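Local coordinates for putative alpha-L-fucosidase (Bacteroides thetaiotaomicron, PDB 4H41), which is a putative alpha-L-fucosidase with a TIM-barrel fold, probably acting on host glycans in carbohydrate metabolism, at residues K115-W127 / E135-W147. Residues are numbered along the deposited sequence; the frame is centred on the assembly and turned at random.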
loop_
_atom_site.group_PDB
_atom_site.type_symbol
_atom_site.label_atom_id
_atom_site.label_comp_id
_atom_site.label_asym_id
_atom_site.label_seq_id
_atom_site.Cartn_x
_atom_site.Cartn_y
_atom_site.Cartn_z
ATOM N N LYS B 115 -11.198 25.832 15.697
ATOM C CA LYS B 115 -9.957 26.308 16.306
ATOM C C LYS B 115 -8.784 25.631 15.625
ATOM O O LYS B 115 -8.795 24.414 15.429
ATOM C CB LYS B 115 -9.907 26.020 17.806
ATOM C CG LYS B 115 -10.718 27.013 18.608
ATOM C CD LYS B 115 -10.388 26.890 20.091
ATOM C CE LYS B 115 -11.133 27.811 21.027
ATOM N NZ LYS B 115 -12.478 28.275 20.555
ATOM N N PHE B 116 -7.802 26.419 15.203
ATOM C CA PHE B 116 -6.596 25.924 14.578
ATOM C C PHE B 116 -5.475 25.899 15.622
ATOM O O PHE B 116 -5.254 26.910 16.295
ATOM C CB PHE B 116 -6.202 26.808 13.374
ATOM C CG PHE B 116 -4.855 26.485 12.775
ATOM C CD1 PHE B 116 -3.715 27.159 13.186
ATOM C CD2 PHE B 116 -4.731 25.540 11.773
ATOM C CE1 PHE B 116 -2.488 26.923 12.573
ATOM C CE2 PHE B 116 -3.487 25.262 11.205
ATOM C CZ PHE B 116 -2.388 25.993 11.571
ATOM N N TYR B 117 -4.772 24.765 15.727
ATOM C CA TYR B 117 -3.586 24.602 16.569
ATOM C C TYR B 117 -2.353 24.519 15.656
ATOM O O TYR B 117 -2.331 23.724 14.730
ATOM C CB TYR B 117 -3.644 23.353 17.441
ATOM C CG TYR B 117 -4.471 23.490 18.686
ATOM C CD1 TYR B 117 -5.838 23.741 18.614
ATOM C CD2 TYR B 117 -3.915 23.267 19.942
ATOM C CE1 TYR B 117 -6.621 23.816 19.770
ATOM C CE2 TYR B 117 -4.687 23.339 21.099
ATOM C CZ TYR B 117 -6.045 23.575 21.003
ATOM O OH TYR B 117 -6.815 23.626 22.127
ATOM N N PHE B 118 -1.317 25.276 15.991
ATOM C CA PHE B 118 -0.068 25.349 15.247
ATOM C C PHE B 118 0.947 24.359 15.797
ATOM O O PHE B 118 1.350 24.471 16.936
ATOM C CB PHE B 118 0.485 26.790 15.352
ATOM C CG PHE B 118 1.746 26.982 14.551
ATOM C CD1 PHE B 118 1.686 27.307 13.207
ATOM C CD2 PHE B 118 2.995 26.782 15.129
ATOM C CE1 PHE B 118 2.851 27.485 12.468
ATOM C CE2 PHE B 118 4.170 26.993 14.394
ATOM C CZ PHE B 118 4.086 27.352 13.077
ATOM N N GLY B 119 1.362 23.405 14.981
ATOM C CA GLY B 119 2.386 22.444 15.372
ATOM C C GLY B 119 3.778 23.033 15.268
ATOM O O GLY B 119 4.143 23.622 14.239
ATOM N N LEU B 120 4.603 22.806 16.284
ATOM C CA LEU B 120 5.956 23.339 16.276
ATOM C C LEU B 120 6.831 22.644 15.244
ATOM O O LEU B 120 6.534 21.555 14.751
ATOM C CB LEU B 120 6.581 23.247 17.689
ATOM C CG LEU B 120 5.883 24.067 18.779
ATOM C CD1 LEU B 120 6.693 24.071 20.050
ATOM C CD2 LEU B 120 5.621 25.522 18.301
ATOM N N TYR B 121 7.931 23.316 14.921
ATOM C CA TYR B 121 8.875 22.856 13.926
ATOM C C TYR B 121 9.655 21.634 14.446
ATOM O O TYR B 121 10.062 21.606 15.608
ATOM C CB TYR B 121 9.831 24.009 13.560
ATOM C CG TYR B 121 10.952 23.617 12.629
ATOM C CD1 TYR B 121 10.697 23.259 11.311
ATOM C CD2 TYR B 121 12.262 23.553 13.079
ATOM C CE1 TYR B 121 11.730 22.866 10.454
ATOM C CE2 TYR B 121 13.297 23.155 12.242
ATOM C CZ TYR B 121 13.026 22.791 10.934
ATOM O OH TYR B 121 14.082 22.359 10.180
ATOM N N ASP B 122 9.904 20.683 13.564
ATOM C CA ASP B 122 10.676 19.471 13.841
ATOM C C ASP B 122 11.938 19.504 12.980
ATOM O O ASP B 122 11.880 19.290 11.763
ATOM C CB ASP B 122 9.810 18.236 13.553
ATOM C CG ASP B 122 10.459 16.893 13.881
ATOM O OD1 ASP B 122 11.686 16.867 14.152
ATOM O OD2 ASP B 122 9.772 15.869 13.776
ATOM N N SER B 123 13.093 19.766 13.599
ATOM C CA SER B 123 14.347 19.902 12.833
ATOM C C SER B 123 14.987 18.601 12.395
ATOM O O SER B 123 15.903 18.658 11.578
ATOM C CB SER B 123 15.399 20.670 13.640
ATOM O OG SER B 123 16.001 19.854 14.638
ATOM N N GLY B 124 14.607 17.488 12.990
ATOM C CA GLY B 124 15.220 16.191 12.741
ATOM C C GLY B 124 16.347 15.865 13.712
ATOM O O GLY B 124 16.727 14.706 13.836
ATOM N N ARG B 125 16.869 16.864 14.451
ATOM C CA ARG B 125 17.998 16.687 15.375
ATOM C C ARG B 125 17.642 15.775 16.543
ATOM O O ARG B 125 18.451 14.932 16.926
ATOM C CB ARG B 125 18.479 18.039 15.924
ATOM C CG ARG B 125 19.178 18.876 14.868
ATOM C CD ARG B 125 19.720 20.180 15.454
ATOM N NE ARG B 125 19.990 21.147 14.383
ATOM C CZ ARG B 125 19.189 22.133 13.981
ATOM N NH1 ARG B 125 18.042 22.361 14.601
ATOM N NH2 ARG B 125 19.552 22.927 12.978
ATOM N N TYR B 126 16.437 15.923 17.103
ATOM C CA TYR B 126 15.996 15.027 18.155
ATOM C C TYR B 126 15.903 13.583 17.606
ATOM O O TYR B 126 16.416 12.648 18.228
ATOM C CB TYR B 126 14.642 15.481 18.736
ATOM C CG TYR B 126 13.843 14.354 19.350
ATOM C CD1 TYR B 126 14.307 13.669 20.467
ATOM C CD2 TYR B 126 12.608 13.991 18.837
ATOM C CE1 TYR B 126 13.568 12.636 21.042
ATOM C CE2 TYR B 126 11.864 12.956 19.403
ATOM C CZ TYR B 126 12.334 12.301 20.528
ATOM O OH TYR B 126 11.637 11.266 21.119
ATOM N N TRP B 127 15.282 13.401 16.445
ATOM C CA TRP B 127 15.173 12.039 15.870
ATOM C C TRP B 127 16.563 11.412 15.623
ATOM O O TRP B 127 16.732 10.218 15.815
ATOM C CB TRP B 127 14.374 12.052 14.573
ATOM C CG TRP B 127 12.933 12.402 14.784
ATOM C CD1 TRP B 127 12.269 13.478 14.276
ATOM C CD2 TRP B 127 11.997 11.706 15.616
ATOM N NE1 TRP B 127 10.971 13.485 14.712
ATOM C CE2 TRP B 127 10.779 12.423 15.563
ATOM C CE3 TRP B 127 12.054 10.523 16.389
ATOM C CZ2 TRP B 127 9.639 12.017 16.269
ATOM C CZ3 TRP B 127 10.902 10.109 17.068
ATOM C CH2 TRP B 127 9.699 10.814 16.946
ATOM N N GLU B 135 15.489 20.669 19.810
ATOM C CA GLU B 135 14.371 21.293 19.104
ATOM C C GLU B 135 14.011 22.681 19.620
ATOM O O GLU B 135 13.221 23.391 18.991
ATOM C CB GLU B 135 13.163 20.363 19.188
ATOM C CG GLU B 135 13.394 18.997 18.532
ATOM C CD GLU B 135 13.797 19.092 17.071
ATOM O OE1 GLU B 135 13.372 20.064 16.407
ATOM O OE2 GLU B 135 14.658 18.301 16.633
ATOM N N ILE B 136 14.574 23.084 20.746
ATOM C CA ILE B 136 14.217 24.367 21.341
ATOM C C ILE B 136 14.629 25.556 20.468
ATOM O O ILE B 136 13.807 26.446 20.252
ATOM C CB ILE B 136 14.851 24.519 22.744
ATOM C CG1 ILE B 136 14.380 23.402 23.723
ATOM C CG2 ILE B 136 14.500 25.908 23.327
ATOM C CD1 ILE B 136 15.227 23.303 24.938
ATOM N N GLU B 137 15.898 25.611 20.022
ATOM C CA GLU B 137 16.432 26.811 19.378
ATOM C C GLU B 137 15.671 27.272 18.143
ATOM O O GLU B 137 15.309 28.450 18.094
ATOM C CB GLU B 137 17.905 26.654 19.031
ATOM C CG GLU B 137 18.553 27.972 18.627
ATOM C CD GLU B 137 20.054 28.028 18.819
ATOM O OE1 GLU B 137 20.719 26.985 18.619
ATOM O OE2 GLU B 137 20.566 29.120 19.159
ATOM N N ASP B 138 15.440 26.412 17.164
ATOM C CA ASP B 138 14.712 26.846 15.936
ATOM C C ASP B 138 13.304 27.280 16.276
ATOM O O ASP B 138 12.809 28.229 15.682
ATOM C CB ASP B 138 14.653 25.750 14.881
ATOM C CG ASP B 138 15.986 25.393 14.239
ATOM O OD1 ASP B 138 16.877 26.257 14.184
ATOM O OD2 ASP B 138 16.174 24.234 13.909
ATOM N N ASN B 139 12.655 26.606 17.260
ATOM C CA ASN B 139 11.303 26.982 17.629
ATOM C C ASN B 139 11.271 28.339 18.326
ATOM O O ASN B 139 10.245 28.987 18.221
ATOM C CB ASN B 139 10.606 25.937 18.438
ATOM C CG ASN B 139 10.034 24.892 17.541
ATOM O OD1 ASN B 139 9.138 25.178 16.703
ATOM N ND2 ASN B 139 10.597 23.705 17.583
ATOM N N LYS B 140 12.378 28.823 18.938
ATOM C CA LYS B 140 12.375 30.184 19.473
ATOM C C LYS B 140 12.083 31.200 18.371
ATOM O O LYS B 140 11.335 32.154 18.601
ATOM C CB LYS B 140 13.698 30.547 20.159
ATOM C CG LYS B 140 14.022 29.693 21.356
ATOM C CD LYS B 140 15.062 30.343 22.222
ATOM C CE LYS B 140 15.529 29.365 23.267
ATOM N NZ LYS B 140 16.319 30.000 24.352
ATOM N N TYR B 141 12.649 30.994 17.185
ATOM C CA TYR B 141 12.449 31.891 16.048
ATOM C C TYR B 141 11.118 31.643 15.381
ATOM O O TYR B 141 10.451 32.597 15.007
ATOM C CB TYR B 141 13.566 31.720 15.021
ATOM C CG TYR B 141 14.904 32.127 15.569
ATOM C CD1 TYR B 141 15.330 33.451 15.511
ATOM C CD2 TYR B 141 15.721 31.208 16.207
ATOM C CE1 TYR B 141 16.565 33.836 16.027
ATOM C CE2 TYR B 141 16.946 31.580 16.745
ATOM C CZ TYR B 141 17.365 32.900 16.660
ATOM O OH TYR B 141 18.576 33.267 17.195
ATOM N N VAL B 142 10.724 30.365 15.229
ATOM C CA VAL B 142 9.459 30.001 14.588
ATOM C C VAL B 142 8.282 30.549 15.378
ATOM O O VAL B 142 7.395 31.170 14.786
ATOM C CB VAL B 142 9.347 28.473 14.370
ATOM C CG1 VAL B 142 7.917 28.049 14.000
ATOM C CG2 VAL B 142 10.344 27.997 13.298
ATOM N N ILE B 143 8.233 30.274 16.687
ATOM C CA ILE B 143 7.159 30.793 17.529
ATOM C C ILE B 143 7.059 32.321 17.392
ATOM O O ILE B 143 5.966 32.827 17.194
ATOM C CB ILE B 143 7.351 30.354 19.003
ATOM C CG1 ILE B 143 7.194 28.809 19.127
ATOM C CG2 ILE B 143 6.347 31.073 19.954
ATOM C CD1 ILE B 143 7.836 28.196 20.448
ATOM N N ASP B 144 8.175 33.035 17.481
ATOM C CA ASP B 144 8.192 34.507 17.403
ATOM C C ASP B 144 7.608 35.020 16.067
ATOM O O ASP B 144 6.688 35.834 16.072
ATOM C CB ASP B 144 9.607 35.032 17.575
ATOM C CG ASP B 144 9.733 36.524 17.260
ATOM O OD1 ASP B 144 9.079 37.338 17.966
ATOM O OD2 ASP B 144 10.406 36.869 16.238
ATOM N N GLU B 145 8.051 34.463 14.950
ATOM C CA GLU B 145 7.606 34.973 13.636
ATOM C C GLU B 145 6.172 34.560 13.331
ATOM O O GLU B 145 5.411 35.348 12.783
ATOM C CB GLU B 145 8.586 34.569 12.500
ATOM C CG GLU B 145 8.619 33.105 12.170
ATOM C CD GLU B 145 9.590 32.665 11.092
ATOM O OE1 GLU B 145 10.556 33.392 10.776
ATOM O OE2 GLU B 145 9.398 31.536 10.598
ATOM N N VAL B 146 5.782 33.365 13.740
ATOM C CA VAL B 146 4.443 32.867 13.507
ATOM C C VAL B 146 3.396 33.649 14.318
ATOM O O VAL B 146 2.319 33.906 13.800
ATOM C CB VAL B 146 4.415 31.343 13.764
ATOM C CG1 VAL B 146 3.034 30.851 14.085
ATOM C CG2 VAL B 146 4.997 30.627 12.547
ATOM N N TRP B 147 3.686 34.036 15.544
ATOM C CA TRP B 147 2.745 34.884 16.293
ATOM C C TRP B 147 2.544 36.218 15.560
ATOM O O TRP B 147 1.420 36.686 15.400
ATOM C CB TRP B 147 3.210 35.165 17.727
ATOM C CG TRP B 147 2.151 35.904 18.490
ATOM C CD1 TRP B 147 2.154 37.231 18.832
ATOM C CD2 TRP B 147 0.835 35.419 18.778
ATOM N NE1 TRP B 147 0.942 37.578 19.391
ATOM C CE2 TRP B 147 0.118 36.479 19.380
ATOM C CE3 TRP B 147 0.221 34.161 18.677
ATOM C CZ2 TRP B 147 -1.215 36.343 19.779
ATOM C CZ3 TRP B 147 -1.105 34.040 19.052
ATOM C CH2 TRP B 147 -1.792 35.110 19.633
HETATM O O HOH W 1 13.814 15.891 15.543
#
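F118 lays one ring face over V146, whose CG1 sits 3.7 Å from the ring centroid, a CH-pi contact close to the ring normal. CG1 of V142 meets the same ring at its edge. With CG anti to the backbone N (chi1 -177°), the F118 ring reaches from the strand to the helix. Two residues on, CD2 of L120 packs on CG1 of I143.

Beyond the strand the contact turns polar. The N139 amide grips the backbone of Y121 twice: OD1 accepts from Y121 N at 2.8 Å on a lone pair, and ND2 gives a nearly straight bond to Y121 O. ND2 also bonds to O of E135, which helps fix the amide's rotation.

E135, bent at chi2 (-57°), turns its carboxylate to S123 and the start of helix 125-129. OE1 accepts from S123 N at 2.8 Å. OE2 takes S123 OG, Y126 N at 3.0 Å on its anti lone pair, and a water shared with D122. With an alanine in its place, the amides of S123 and Y126 and the S123 hydroxyl would probably be left without this acceptor. R125 NH1 bridges to D138 OD2 at 2.7 Å, approaching from above the carboxylate plane; D138 OD1 bonds to Y88.

The contact joins barrel strand 115-119 and its following loop to helix 136-151, within the beta-alpha-beta crossover to strand 157-162. Helices 101-111 and 173-187 pack against F118 and L120, respectively.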